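Local coordinates for major capsid protein (Norovirus Hu/GI.7/TCH-060/USA/2003, PDB 4P25), which forms the norovirus capsid and, through its protruding domain, binds histo-blood group antigens such as Lewis Y, at residues N20-A25 with W174-Y179; R46-L49 with L53-T56; G51-L54 with P58-A61; P102-C107 with G157-V162; F259-Y262 with F266-C269. All coordinates share one frame; numbering follows the deposited sequence.

Contact 1. Residues N20-A25 with W174-Y179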
loop_
_atom_site.group_PDB
_atom_site.type_symbol
_atom_site.label_atom_id
_atom_site.label_comp_id
_atom_site.label_asym_id
_atom_site.label_seq_id
_atom_site.Cartn_x
_atom_site.Cartn_y
_atom_site.Cartn_z
ATOM N N ASN A 20 5.347 4.113 4.179
ATOM C CA ASN A 20 4.970 4.837 5.380
ATOM C C ASN A 20 3.702 4.204 5.960
ATOM O O ASN A 20 2.838 3.710 5.219
ATOM C CB ASN A 20 4.713 6.307 5.038
ATOM C CG ASN A 20 4.821 7.220 6.245
ATOM O OD1 ASN A 20 3.925 7.263 7.098
ATOM N ND2 ASN A 20 5.902 7.995 6.301
ATOM N N SER A 21 3.597 4.215 7.284
ATOM C CA SER A 21 2.447 3.630 7.955
ATOM C C SER A 21 1.392 4.662 8.349
ATOM O O SER A 21 0.353 4.298 8.906
ATOM C CB SER A 21 2.910 2.860 9.186
ATOM O OG SER A 21 3.698 3.677 10.042
ATOM N N ARG A 22 1.647 5.938 8.059
ATOM C CA ARG A 22 0.704 7.011 8.403
ATOM C C ARG A 22 0.125 7.748 7.193
ATOM O O ARG A 22 -0.928 8.379 7.290
ATOM C CB ARG A 22 1.326 8.002 9.401
ATOM C CG ARG A 22 1.573 7.387 10.786
ATOM C CD ARG A 22 2.234 8.382 11.746
ATOM N NE ARG A 22 1.304 9.413 12.204
ATOM C CZ ARG A 22 1.587 10.712 12.274
ATOM N NH1 ARG A 22 2.779 11.170 11.910
ATOM N NH2 ARG A 22 0.669 11.561 12.716
ATOM N N VAL A 23 0.809 7.664 6.055
ATOM C CA VAL A 23 0.284 8.172 4.789
ATOM C C VAL A 23 0.627 7.182 3.683
ATOM O O VAL A 23 1.584 6.414 3.820
ATOM C CB VAL A 23 0.838 9.586 4.427
ATOM C CG1 VAL A 23 0.209 10.671 5.305
ATOM C CG2 VAL A 23 2.371 9.612 4.485
ATOM N N PRO A 24 -0.153 7.175 2.589
ATOM C CA PRO A 24 0.130 6.274 1.463
ATOM C C PRO A 24 1.288 6.796 0.616
ATOM O O PRO A 24 1.091 7.479 -0.392
ATOM C CB PRO A 24 -1.183 6.280 0.672
ATOM C CG PRO A 24 -1.818 7.588 0.998
ATOM C CD PRO A 24 -1.422 7.904 2.415
ATOM N N ALA A 25 2.497 6.470 1.050
ATOM C CA ALA A 25 3.711 6.986 0.437
ATOM C C ALA A 25 4.842 6.038 0.777
ATOM O O ALA A 25 4.722 5.221 1.691
ATOM C CB ALA A 25 4.021 8.385 0.969
ATOM N N TRP A 174 3.463 15.784 13.208
ATOM C CA TRP A 174 3.879 14.986 14.358
ATOM C C TRP A 174 2.766 14.866 15.404
ATOM O O TRP A 174 2.875 14.090 16.354
ATOM C CB TRP A 174 5.152 15.577 14.976
ATOM C CG TRP A 174 6.319 15.536 14.037
ATOM C CD1 TRP A 174 6.489 16.285 12.905
ATOM C CD2 TRP A 174 7.475 14.703 14.141
ATOM N NE1 TRP A 174 7.676 15.964 12.298
ATOM C CE2 TRP A 174 8.304 14.995 13.039
ATOM C CE3 TRP A 174 7.893 13.734 15.059
ATOM C CZ2 TRP A 174 9.526 14.357 12.832
ATOM C CZ3 TRP A 174 9.103 13.103 14.852
ATOM C CH2 TRP A 174 9.906 13.416 13.750
ATOM N N LYS A 175 1.697 15.634 15.219
ATOM C CA LYS A 175 0.540 15.581 16.114
ATOM C C LYS A 175 -0.472 14.511 15.680
ATOM O O LYS A 175 -0.485 14.093 14.527
ATOM C CB LYS A 175 -0.152 16.942 16.148
ATOM C CG LYS A 175 0.705 18.041 16.752
ATOM C CD LYS A 175 -0.040 19.358 16.808
ATOM C CE LYS A 175 0.707 20.373 17.658
ATOM N NZ LYS A 175 0.030 21.695 17.638
ATOM N N ILE A 176 -1.303 14.078 16.625
ATOM C CA ILE A 176 -2.417 13.190 16.318
ATOM C C ILE A 176 -3.760 13.887 16.585
ATOM O O ILE A 176 -3.797 14.920 17.259
ATOM C CB ILE A 176 -2.360 11.863 17.129
ATOM C CG1 ILE A 176 -2.386 12.141 18.636
ATOM C CG2 ILE A 176 -1.163 11.030 16.698
ATOM C CD1 ILE A 176 -2.857 10.952 19.460
ATOM N N PRO A 177 -4.858 13.344 16.035
ATOM C CA PRO A 177 -6.154 13.983 16.269
ATOM C C PRO A 177 -6.671 13.756 17.680
ATOM O O PRO A 177 -6.146 12.920 18.415
ATOM C CB PRO A 177 -7.086 13.252 15.286
ATOM C CG PRO A 177 -6.183 12.592 14.294
ATOM C CD PRO A 177 -4.966 12.239 15.064
ATOM N N SER A 178 -7.694 14.526 18.044
ATOM C CA SER A 178 -8.567 14.189 19.155
ATOM C C SER A 178 -9.714 13.403 18.538
ATOM O O SER A 178 -10.382 13.891 17.631
ATOM C CB SER A 178 -9.114 15.456 19.802
ATOM O OG SER A 178 -10.168 15.146 20.697
ATOM N N TYR A 179 -9.939 12.183 19.011
ATOM C CA TYR A 179 -10.909 11.303 18.361
ATOM C C TYR A 179 -12.320 11.530 18.874
ATOM O O TYR A 179 -13.291 10.951 18.379
ATOM C CB TYR A 179 -10.470 9.843 18.470
ATOM C CG TYR A 179 -9.224 9.576 17.655
ATOM C CD1 TYR A 179 -9.310 9.084 16.363
ATOM C CD2 TYR A 179 -7.959 9.860 18.164
ATOM C CE1 TYR A 179 -8.168 8.853 15.603
ATOM C CE2 TYR A 179 -6.813 9.638 17.411
ATOM C CZ TYR A 179 -6.923 9.137 16.130
ATOM O OH TYR A 179 -5.798 8.905 15.375
#

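Contact 2. Residues R46-L49 with L53-T56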
loop_
_atom_site.group_PDB
_atom_site.type_symbol
_atom_site.label_atom_id
_atom_site.label_comp_id
_atom_site.label_asym_id
_atom_site.label_seq_id
_atom_site.Cartn_x
_atom_site.Cartn_y
_atom_site.Cartn_z
ATOM N N ARG A 46 1.501 1.304 14.560
ATOM C CA ARG A 46 1.711 0.821 15.921
ATOM C C ARG A 46 1.389 -0.663 16.038
ATOM O O ARG A 46 0.266 -1.102 15.757
ATOM C CB ARG A 46 0.856 1.619 16.911
ATOM C CG ARG A 46 1.048 3.131 16.838
ATOM C CD ARG A 46 2.448 3.555 17.289
ATOM N NE ARG A 46 2.756 3.080 18.636
ATOM C CZ ARG A 46 2.490 3.750 19.756
ATOM N NH1 ARG A 46 1.907 4.944 19.709
ATOM N NH2 ARG A 46 2.803 3.217 20.928
ATOM N N CYS A 47 2.380 -1.442 16.454
ATOM C CA CYS A 47 2.226 -2.886 16.540
ATOM C C CYS A 47 3.330 -3.413 17.430
ATOM O O CYS A 47 4.477 -2.987 17.302
ATOM C CB CYS A 47 2.339 -3.511 15.147
ATOM S SG CYS A 47 1.975 -5.291 15.082
ATOM N N THR A 48 2.990 -4.325 18.339
ATOM C CA THR A 48 4.029 -4.933 19.178
ATOM C C THR A 48 4.794 -5.975 18.372
ATOM O O THR A 48 4.287 -6.463 17.355
ATOM C CB THR A 48 3.454 -5.608 20.438
ATOM O OG1 THR A 48 2.703 -6.777 20.068
ATOM C CG2 THR A 48 2.570 -4.645 21.223
ATOM N N LEU A 49 5.991 -6.321 18.829
ATOM C CA LEU A 49 6.816 -7.292 18.121
ATOM C C LEU A 49 6.139 -8.671 18.026
ATOM O O LEU A 49 6.412 -9.430 17.110
ATOM C CB LEU A 49 8.185 -7.466 18.792
ATOM C CG LEU A 49 9.120 -6.278 18.664
ATOM C CD1 LEU A 49 10.556 -6.708 18.962
ATOM C CD2 LEU A 49 9.003 -5.634 17.300
ATOM N N LEU A 53 -1.663 -5.486 16.936
ATOM C CA LEU A 53 -1.963 -4.153 16.413
ATOM C C LEU A 53 -2.446 -3.235 17.525
ATOM O O LEU A 53 -3.198 -3.652 18.410
ATOM C CB LEU A 53 -3.026 -4.224 15.317
ATOM C CG LEU A 53 -2.654 -4.951 14.026
ATOM C CD1 LEU A 53 -3.901 -5.167 13.186
ATOM C CD2 LEU A 53 -1.617 -4.160 13.248
ATOM N N LEU A 54 -2.021 -1.976 17.459
ATOM C CA LEU A 54 -2.403 -0.973 18.448
ATOM C C LEU A 54 -3.028 0.219 17.751
ATOM O O LEU A 54 -2.762 0.468 16.575
ATOM C CB LEU A 54 -1.170 -0.502 19.223
ATOM C CG LEU A 54 -0.316 -1.573 19.900
ATOM C CD1 LEU A 54 0.963 -0.962 20.478
ATOM C CD2 LEU A 54 -1.119 -2.284 20.977
ATOM N N GLY A 55 -3.846 0.973 18.479
ATOM C CA GLY A 55 -4.501 2.137 17.908
ATOM C C GLY A 55 -5.398 1.781 16.734
ATOM O O GLY A 55 -6.181 0.836 16.800
ATOM N N THR A 56 -5.271 2.537 15.649
ATOM C CA THR A 56 -6.085 2.301 14.454
ATOM C C THR A 56 -5.306 1.564 13.367
ATOM O O THR A 56 -5.790 1.404 12.242
ATOM C CB THR A 56 -6.598 3.624 13.873
ATOM O OG1 THR A 56 -5.490 4.526 13.710
ATOM C CG2 THR A 56 -7.618 4.254 14.809
#

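Contact 3. Residues G51-L54 with P58-A61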
loop_
_atom_site.group_PDB
_atom_site.type_symbol
_atom_site.label_atom_id
_atom_site.label_comp_id
_atom_site.label_asym_id
_atom_site.label_seq_id
_atom_site.Cartn_x
_atom_site.Cartn_y
_atom_site.Cartn_z
ATOM N N GLY A 51 3.105 -9.082 17.404
ATOM C CA GLY A 51 2.103 -8.990 16.355
ATOM C C GLY A 51 0.746 -8.476 16.802
ATOM O O GLY A 51 -0.256 -8.754 16.153
ATOM N N GLN A 52 0.709 -7.731 17.904
ATOM C CA GLN A 52 -0.543 -7.114 18.344
ATOM C C GLN A 52 -0.682 -5.693 17.813
ATOM O O GLN A 52 0.083 -4.800 18.195
ATOM C CB GLN A 52 -0.646 -7.099 19.870
ATOM C CG GLN A 52 -1.886 -6.376 20.385
ATOM C CD GLN A 52 -3.174 -7.078 19.989
ATOM O OE1 GLN A 52 -3.405 -8.226 20.363
ATOM N NE2 GLN A 52 -4.015 -6.392 19.226
ATOM N N LEU A 53 -1.663 -5.486 16.936
ATOM C CA LEU A 53 -1.963 -4.153 16.413
ATOM C C LEU A 53 -2.446 -3.235 17.525
ATOM O O LEU A 53 -3.198 -3.652 18.410
ATOM C CB LEU A 53 -3.026 -4.224 15.317
ATOM C CG LEU A 53 -2.654 -4.951 14.026
ATOM C CD1 LEU A 53 -3.901 -5.167 13.186
ATOM C CD2 LEU A 53 -1.617 -4.160 13.248
ATOM N N LEU A 54 -2.021 -1.976 17.459
ATOM C CA LEU A 54 -2.403 -0.973 18.448
ATOM C C LEU A 54 -3.028 0.219 17.751
ATOM O O LEU A 54 -2.762 0.468 16.575
ATOM C CB LEU A 54 -1.170 -0.502 19.223
ATOM C CG LEU A 54 -0.316 -1.573 19.900
ATOM C CD1 LEU A 54 0.963 -0.962 20.478
ATOM C CD2 LEU A 54 -1.119 -2.284 20.977
ATOM N N PRO A 58 -3.793 -0.677 10.693
ATOM C CA PRO A 58 -4.248 -1.800 9.874
ATOM C C PRO A 58 -3.069 -2.669 9.444
ATOM O O PRO A 58 -1.928 -2.359 9.779
ATOM C CB PRO A 58 -4.833 -1.099 8.657
ATOM C CG PRO A 58 -3.926 0.084 8.475
ATOM C CD PRO A 58 -3.541 0.524 9.877
ATOM N N VAL A 59 -3.343 -3.736 8.705
ATOM C CA VAL A 59 -2.290 -4.656 8.290
ATOM C C VAL A 59 -1.622 -4.231 6.980
ATOM O O VAL A 59 -0.403 -4.302 6.848
ATOM C CB VAL A 59 -2.843 -6.087 8.153
ATOM C CG1 VAL A 59 -1.777 -7.034 7.624
ATOM C CG2 VAL A 59 -3.354 -6.563 9.482
ATOM N N SER A 60 -2.419 -3.778 6.018
ATOM C CA SER A 60 -1.900 -3.488 4.687
ATOM C C SER A 60 -1.588 -2.014 4.449
ATOM O O SER A 60 -2.297 -1.133 4.934
ATOM C CB SER A 60 -2.908 -3.954 3.636
ATOM O OG SER A 60 -2.456 -3.687 2.311
ATOM N N ALA A 61 -0.542 -1.765 3.665
ATOM C CA ALA A 61 -0.200 -0.408 3.256
ATOM C C ALA A 61 -1.351 0.249 2.494
ATOM O O ALA A 61 -1.471 1.480 2.476
ATOM C CB ALA A 61 1.087 -0.406 2.418
#

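Contact 4. Residues P102-C107 with G157-V162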
loop_
_atom_site.group_PDB
_atom_site.type_symbol
_atom_site.label_atom_id
_atom_site.label_comp_id
_atom_site.label_asym_id
_atom_site.label_seq_id
_atom_site.Cartn_x
_atom_site.Cartn_y
_atom_site.Cartn_z
ATOM N N PRO A 102 -7.065 8.047 9.159
ATOM C CA PRO A 102 -5.842 8.862 9.265
ATOM C C PRO A 102 -5.599 9.391 10.675
ATOM O O PRO A 102 -6.554 9.589 11.438
ATOM C CB PRO A 102 -6.112 10.035 8.312
ATOM C CG PRO A 102 -7.176 9.539 7.362
ATOM C CD PRO A 102 -8.020 8.592 8.173
ATOM N N ASP A 103 -4.332 9.619 11.009
ATOM C CA ASP A 103 -3.970 10.121 12.335
ATOM C C ASP A 103 -3.089 11.364 12.281
ATOM O O ASP A 103 -2.302 11.627 13.195
ATOM C CB ASP A 103 -3.322 9.020 13.192
ATOM C CG ASP A 103 -1.866 8.748 12.819
ATOM O OD1 ASP A 103 -1.451 9.080 11.690
ATOM O OD2 ASP A 103 -1.138 8.183 13.661
ATOM N N ILE A 104 -3.223 12.139 11.210
ATOM C CA ILE A 104 -2.472 13.384 11.095
ATOM C C ILE A 104 -3.266 14.477 11.809
ATOM O O ILE A 104 -4.290 14.948 11.311
ATOM C CB ILE A 104 -2.217 13.760 9.618
ATOM C CG1 ILE A 104 -1.817 12.519 8.804
ATOM C CG2 ILE A 104 -1.167 14.856 9.512
ATOM C CD1 ILE A 104 -0.559 11.810 9.293
ATOM N N GLY A 105 -2.804 14.867 12.990
ATOM C CA GLY A 105 -3.602 15.726 13.847
ATOM C C GLY A 105 -3.560 17.208 13.544
ATOM O O GLY A 105 -2.650 17.695 12.873
ATOM N N ALA A 106 -4.576 17.912 14.037
ATOM C CA ALA A 106 -4.612 19.375 14.065
ATOM C C ALA A 106 -4.390 20.035 12.712
ATOM O O ALA A 106 -3.540 20.914 12.569
ATOM C CB ALA A 106 -3.630 19.916 15.103
ATOM N N CYS A 107 -5.164 19.600 11.727
ATOM C CA CYS A 107 -5.095 20.166 10.389
ATOM C C CYS A 107 -6.361 19.809 9.630
ATOM O O CYS A 107 -7.108 18.914 10.034
ATOM C CB CYS A 107 -3.855 19.662 9.636
ATOM S SG CYS A 107 -3.729 17.851 9.449
ATOM N N GLY A 157 -12.361 6.306 0.186
ATOM C CA GLY A 157 -11.267 7.126 -0.294
ATOM C C GLY A 157 -10.017 7.172 0.550
ATOM O O GLY A 157 -9.880 6.471 1.555
ATOM N N THR A 158 -9.103 8.025 0.108
ATOM C CA THR A 158 -7.762 8.111 0.662
ATOM C C THR A 158 -7.402 9.565 0.934
ATOM O O THR A 158 -7.740 10.451 0.148
ATOM C CB THR A 158 -6.754 7.505 -0.335
ATOM O OG1 THR A 158 -7.113 6.141 -0.604
ATOM C CG2 THR A 158 -5.336 7.551 0.213
ATOM N N LEU A 159 -6.728 9.813 2.054
ATOM C CA LEU A 159 -6.195 11.144 2.342
ATOM C C LEU A 159 -5.280 11.590 1.208
ATOM O O LEU A 159 -4.305 10.906 0.889
ATOM C CB LEU A 159 -5.417 11.123 3.660
ATOM C CG LEU A 159 -4.871 12.471 4.140
ATOM C CD1 LEU A 159 -6.012 13.425 4.452
ATOM C CD2 LEU A 159 -3.971 12.279 5.351
ATOM N N ALA A 160 -5.594 12.734 0.605
ATOM C CA ALA A 160 -4.830 13.238 -0.536
ATOM C C ALA A 160 -3.805 14.302 -0.147
ATOM O O ALA A 160 -2.675 14.289 -0.634
ATOM C CB ALA A 160 -5.767 13.778 -1.605
ATOM N N TRP A 161 -4.220 15.233 0.709
ATOM C CA TRP A 161 -3.343 16.295 1.197
ATOM C C TRP A 161 -3.895 16.928 2.468
ATOM O O TRP A 161 -5.055 16.717 2.813
ATOM C CB TRP A 161 -3.057 17.358 0.121
ATOM C CG TRP A 161 -4.255 18.065 -0.504
ATOM C CD1 TRP A 161 -5.119 17.550 -1.426
ATOM C CD2 TRP A 161 -4.659 19.429 -0.301
ATOM N NE1 TRP A 161 -6.054 18.494 -1.788
ATOM C CE2 TRP A 161 -5.791 19.660 -1.110
ATOM C CE3 TRP A 161 -4.183 20.475 0.502
ATOM C CZ2 TRP A 161 -6.454 20.889 -1.146
ATOM C CZ3 TRP A 161 -4.843 21.708 0.458
ATOM C CH2 TRP A 161 -5.965 21.896 -0.357
ATOM N N VAL A 162 -3.054 17.684 3.168
ATOM C CA VAL A 162 -3.474 18.355 4.397
ATOM C C VAL A 162 -3.112 19.837 4.347
ATOM O O VAL A 162 -2.208 20.235 3.614
ATOM C CB VAL A 162 -2.851 17.701 5.654
ATOM C CG1 VAL A 162 -3.291 16.250 5.773
ATOM C CG2 VAL A 162 -1.329 17.805 5.625
#

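Contact 5. Residues F259-Y262 with F266-C269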
loop_
_atom_site.group_PDB
_atom_site.type_symbol
_atom_site.label_atom_id
_atom_site.label_comp_id
_atom_site.label_asym_id
_atom_site.label_seq_id
_atom_site.Cartn_x
_atom_site.Cartn_y
_atom_site.Cartn_z
ATOM N N PHE A 259 20.838 -0.640 15.421
ATOM C CA PHE A 259 19.571 -0.090 15.893
ATOM C C PHE A 259 18.954 -1.047 16.907
ATOM O O PHE A 259 19.220 -2.247 16.868
ATOM C CB PHE A 259 18.602 0.101 14.716
ATOM C CG PHE A 259 19.051 1.126 13.707
ATOM C CD1 PHE A 259 20.031 0.824 12.775
ATOM C CD2 PHE A 259 18.474 2.385 13.678
ATOM C CE1 PHE A 259 20.445 1.763 11.844
ATOM C CE2 PHE A 259 18.880 3.329 12.747
ATOM C CZ PHE A 259 19.867 3.018 11.827
ATOM N N LYS A 260 18.140 -0.528 17.823
ATOM C CA LYS A 260 17.382 -1.400 18.715
ATOM C C LYS A 260 15.891 -1.333 18.432
ATOM O O LYS A 260 15.306 -0.254 18.328
ATOM C CB LYS A 260 17.680 -1.109 20.192
ATOM C CG LYS A 260 19.005 -1.700 20.648
ATOM C CD LYS A 260 19.566 -1.011 21.888
ATOM C CE LYS A 260 18.840 -1.412 23.160
ATOM N NZ LYS A 260 19.323 -0.614 24.327
ATOM N N LEU A 261 15.293 -2.510 18.287
ATOM C CA LEU A 261 13.862 -2.645 18.076
ATOM C C LEU A 261 13.226 -3.136 19.372
ATOM O O LEU A 261 13.528 -4.234 19.845
ATOM C CB LEU A 261 13.598 -3.623 16.933
ATOM C CG LEU A 261 12.165 -4.090 16.669
ATOM C CD1 LEU A 261 11.272 -2.932 16.253
ATOM C CD2 LEU A 261 12.167 -5.185 15.613
ATOM N N TYR A 262 12.355 -2.311 19.945
ATOM C CA TYR A 262 11.772 -2.604 21.252
ATOM C C TYR A 262 10.450 -3.358 21.119
ATOM O O TYR A 262 9.731 -3.181 20.132
ATOM C CB TYR A 262 11.579 -1.308 22.040
ATOM C CG TYR A 262 12.869 -0.745 22.590
ATOM C CD1 TYR A 262 13.310 -1.103 23.855
ATOM C CD2 TYR A 262 13.646 0.135 21.849
ATOM C CE1 TYR A 262 14.481 -0.599 24.371
ATOM C CE2 TYR A 262 14.826 0.644 22.356
ATOM C CZ TYR A 262 15.238 0.273 23.623
ATOM O OH TYR A 262 16.407 0.767 24.163
ATOM N N PHE A 266 8.880 0.050 18.365
ATOM C CA PHE A 266 9.540 1.231 17.822
ATOM C C PHE A 266 11.034 0.964 17.768
ATOM O O PHE A 266 11.512 -0.013 18.341
ATOM C CB PHE A 266 9.222 2.496 18.633
ATOM C CG PHE A 266 9.676 2.438 20.065
ATOM C CD1 PHE A 266 8.853 1.903 21.042
ATOM C CD2 PHE A 266 10.920 2.926 20.436
ATOM C CE1 PHE A 266 9.260 1.847 22.361
ATOM C CE2 PHE A 266 11.336 2.873 21.758
ATOM C CZ PHE A 266 10.504 2.334 22.721
ATOM N N ILE A 267 11.759 1.825 17.062
ATOM C CA ILE A 267 13.176 1.615 16.796
ATOM C C ILE A 267 13.976 2.818 17.276
ATOM O O ILE A 267 13.541 3.960 17.126
ATOM C CB ILE A 267 13.410 1.381 15.283
ATOM C CG1 ILE A 267 12.713 0.091 14.839
ATOM C CG2 ILE A 267 14.898 1.350 14.958
ATOM C CD1 ILE A 267 12.673 -0.110 13.342
ATOM N N THR A 268 15.137 2.557 17.878
ATOM C CA THR A 268 16.024 3.635 18.305
ATOM C C THR A 268 17.431 3.442 17.767
ATOM O O THR A 268 17.795 2.361 17.291
ATOM C CB THR A 268 16.134 3.727 19.838
ATOM O OG1 THR A 268 16.806 2.567 20.341
ATOM C CG2 THR A 268 14.759 3.862 20.486
ATOM N N CYS A 269 18.218 4.506 17.856
ATOM C CA CYS A 269 19.641 4.462 17.568
ATOM C C CYS A 269 20.296 5.445 18.515
ATOM O O CYS A 269 19.607 6.172 19.229
ATOM C CB CYS A 269 19.912 4.894 16.123
ATOM S SG CYS A 269 19.603 6.661 15.787
#

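Contact 1. Residues N20-A25 with W174-Y179
R22 turns toward K175 by way of a bent chain: CG sits anti to its own carbonyl carbon (chi1 -68°), the next torsion is extended, and chi3 of 73° folds the far end round. This puts NH2 3.3 Å from K175 O, with the carbonyl oxygen at the edge of the guanidinium and near its plane. The CG2 methyl of I176 comes obliquely to the same group, 4.4 Å from R22 NH2. Little else meets across the two loops: the shared buried surface is about 95 Å², and the closest pair of CA atoms, those of R22 and W174, are 10.4 Å apart. A single long side chain therefore spans the distance.

The base of R22 is fixed by N20. The backbone N of R22 donates to N20 OD1 at 2.8 Å, arriving in the carbonyl plane on a lone pair, which defines an Asx turn; V23 N adds a weak bond to the same oxygen. The loop is tightened further by N20 N donating to A25 O at 2.8 Å and by an inverse gamma turn centred on P24.

The guanidinium has stronger partners than K175: NE forms a salt bridge with D103, NH1 bonds P173 O and P220 O, and F42 supplies a cation-pi contact. Around this hub, N20, S21 and R22 pack on C221 of strand 218-221 and W174 on P220, while W174 also meets Y204 edge-to-face and touches M206, both on strand 201-208.

Contact 2. Residues R46-L49 with L53-T56
The carbonyl group of R46 is the flat group that joins the two segments, and L54 N approaches it from above its plane, 46° out of it and so not on a lone pair. The N-H still points well, at 159°, and L54 N lies 3.0 Å from R46 O. Beside this bond the CB atoms of R46 and L54 are 3.7 Å apart. The guanidinium, by contrast, is carried away by bends at chi2 and chi3 to the carbonyl oxygens of F42 and P191.

C47 and L53 bridge the backbones once, with CA atoms 4.4 Å apart. The sulfur of C47 is anti to the backbone N (chi1 -173°), from where SG touches L53 CD2 at 4.2 Å. Next along, T48 CG2 meets L54 CD1 at 4.1 Å, the two side chains crossing at about a right angle. The hydroxyl OG1 of T48 bonds Q52 N instead, holding the intervening turn.

With one bridge and one backbone bond, this is a brief pairing of two loop segments between strands 29-31 and 66-73. It lies against helix 225-234, where C47 packs on V232 and L49 on F231.

Contact 3. Residues G51-L54 with P58-A61
L53 presents both of its methyls to the loop segment at P58 and V59. CD1 touches V59 CG2 at 4.0 Å, the two side chains crossing at about a right angle, and CD2 lies 3.9 Å from P58 O. V59 holds CG1 anti to its backbone N (chi1 176°), which leaves CG2 as the methyl offered to L53. These ordinary van der Waals distances make up the packed part. L53, P58 and V59 supply the whole of a modest burial of about 99 Å², L53 more than half, and the closest CA atoms, those of L53 and P58, remain 7.3 Å apart.

The solvent side is polar. Q52 is exposed, and its side chain bends at chi2 to reach the carbonyl of the next residue, NE2 donating to L53 O at 3.0 Å. That bond is nearly straight at 176°; it reaches the oxygen on a lone pair in the carbonyl plane, and the oxygen in turn lies in the plane of the Q52 amide, which fixes the amide's rotation.

On the buried side helix 225-234 lies alongside: L53 packs on V228 and V232, V59 on S229, and Q225 NE2 bonds both P58 O and V59 O. V59 also touches N17 of the second subunit, while S60 OG bonds E226 of that subunit. Two parts of one loop are thus packed together beside the helix, at the edge where the second subunit is met, in keeping with the paired protruding domains of norovirus capsids.

Contact 4. Residues P102-C107 with G157-V162
L159 rests one methyl, CD2, against both P102 and I104: with CG anti to the backbone N (chi1 -176°), CD2 is 4.1 Å from I104 CG1 and 4.3 Å from P102 CB. The side chains of I104 and L159 cross obliquely. At the other end of the contact C107 aims its sulfur at the branch point of V162, SG lying 3.9 Å from V162 CB and 4.0 Å from V162 CG1.

L159 and V162 both point toward the loop although they are three residues apart, which regular strand alternation would not give. The classic beta bulge, in which A160 and W161 together face H110, accounts for this change of phase. W109 of strand 108-115 packs on P102, L159 and V162.

A bound galactose is about 8 Å from the C107 side chain and a bound fucose about 9 Å from that of V162, so the seam does not touch the sugar itself. W161 on the same strand makes that contact, touching fucose while it stacks on H110 and packs on M125 of the second subunit. Every touching residue is buried, and the side chains that meet across the two segments are all apolar, which implies cohesion by dispersion and burial rather than by directional bonds.

Contact 5. Residues F259-Y262 with F266-C269
A beta hairpin pairs F259-Y262 with F266-C269, the strand axes 4.7 Å apart and their directions at 153°. K260 and T268 form a hydrogen-bonded pair, K260 N to T268 O at 3.0 Å and T268 N to K260 O at 2.9 Å. L261 and I267 follow as a non-hydrogen-bonded pair. Near the turn, Y262 N donates to F266 O at 2.9 Å, nearly along the C=O axis, while F266 N is buried here without a partner in the model.

On the face of K260, Y262, F266 and T268, the rings of Y262 and F266 are near parallel, at 16°, but slid apart with centroids 5.0 Å from each other. The chi1 of 62° at F266 turns its ring so that one face lies against Y262 CB, a CH-pi contact 4.0 Å from the F266 centroid. T268 OG1 lies at the edge of the tyrosine ring, 3.4 Å from Y262 CE2. E200 gathers the polar ends, as a salt-bridge partner of K260 and by bonds to Y262 OH and T268 OG1.

The other face is apolar: L261 CD1 meets I267 CG1 at 3.6 Å, and L261 packs on F231 and I267 on F227 of helix 225-234. The antiparallel register and three-residue connection mark a beta hairpin, flanked by strands 242-248 and 201-208 in the larger antiparallel sheet.

Contacts 1 and 4 are the most intimately joined of the pairs that share no residue: their centres are about 7 Å apart, R22 NE meets D103 OD1 at 2.8 Å, and G105 N probably bonds K175 O at 2.9 Å. Contacts 2 and 3 share L53 and L54, with centres about 6 Å apart; L53 takes part in both, its side chain directed toward P58-A61. Contact 5 connects to contact 2 through L49, whose CD2 lies 3.6 Å from L261 CG. Contacts 4 and 5 lie on opposite sides of the chain's centre, about 27 Å between centres. Contact 4 alone contains a residue of the glycan pocket, W161. Contacts 1, 3 and 4 all touch the second subunit, contact 3 with a hydrogen bond through S60.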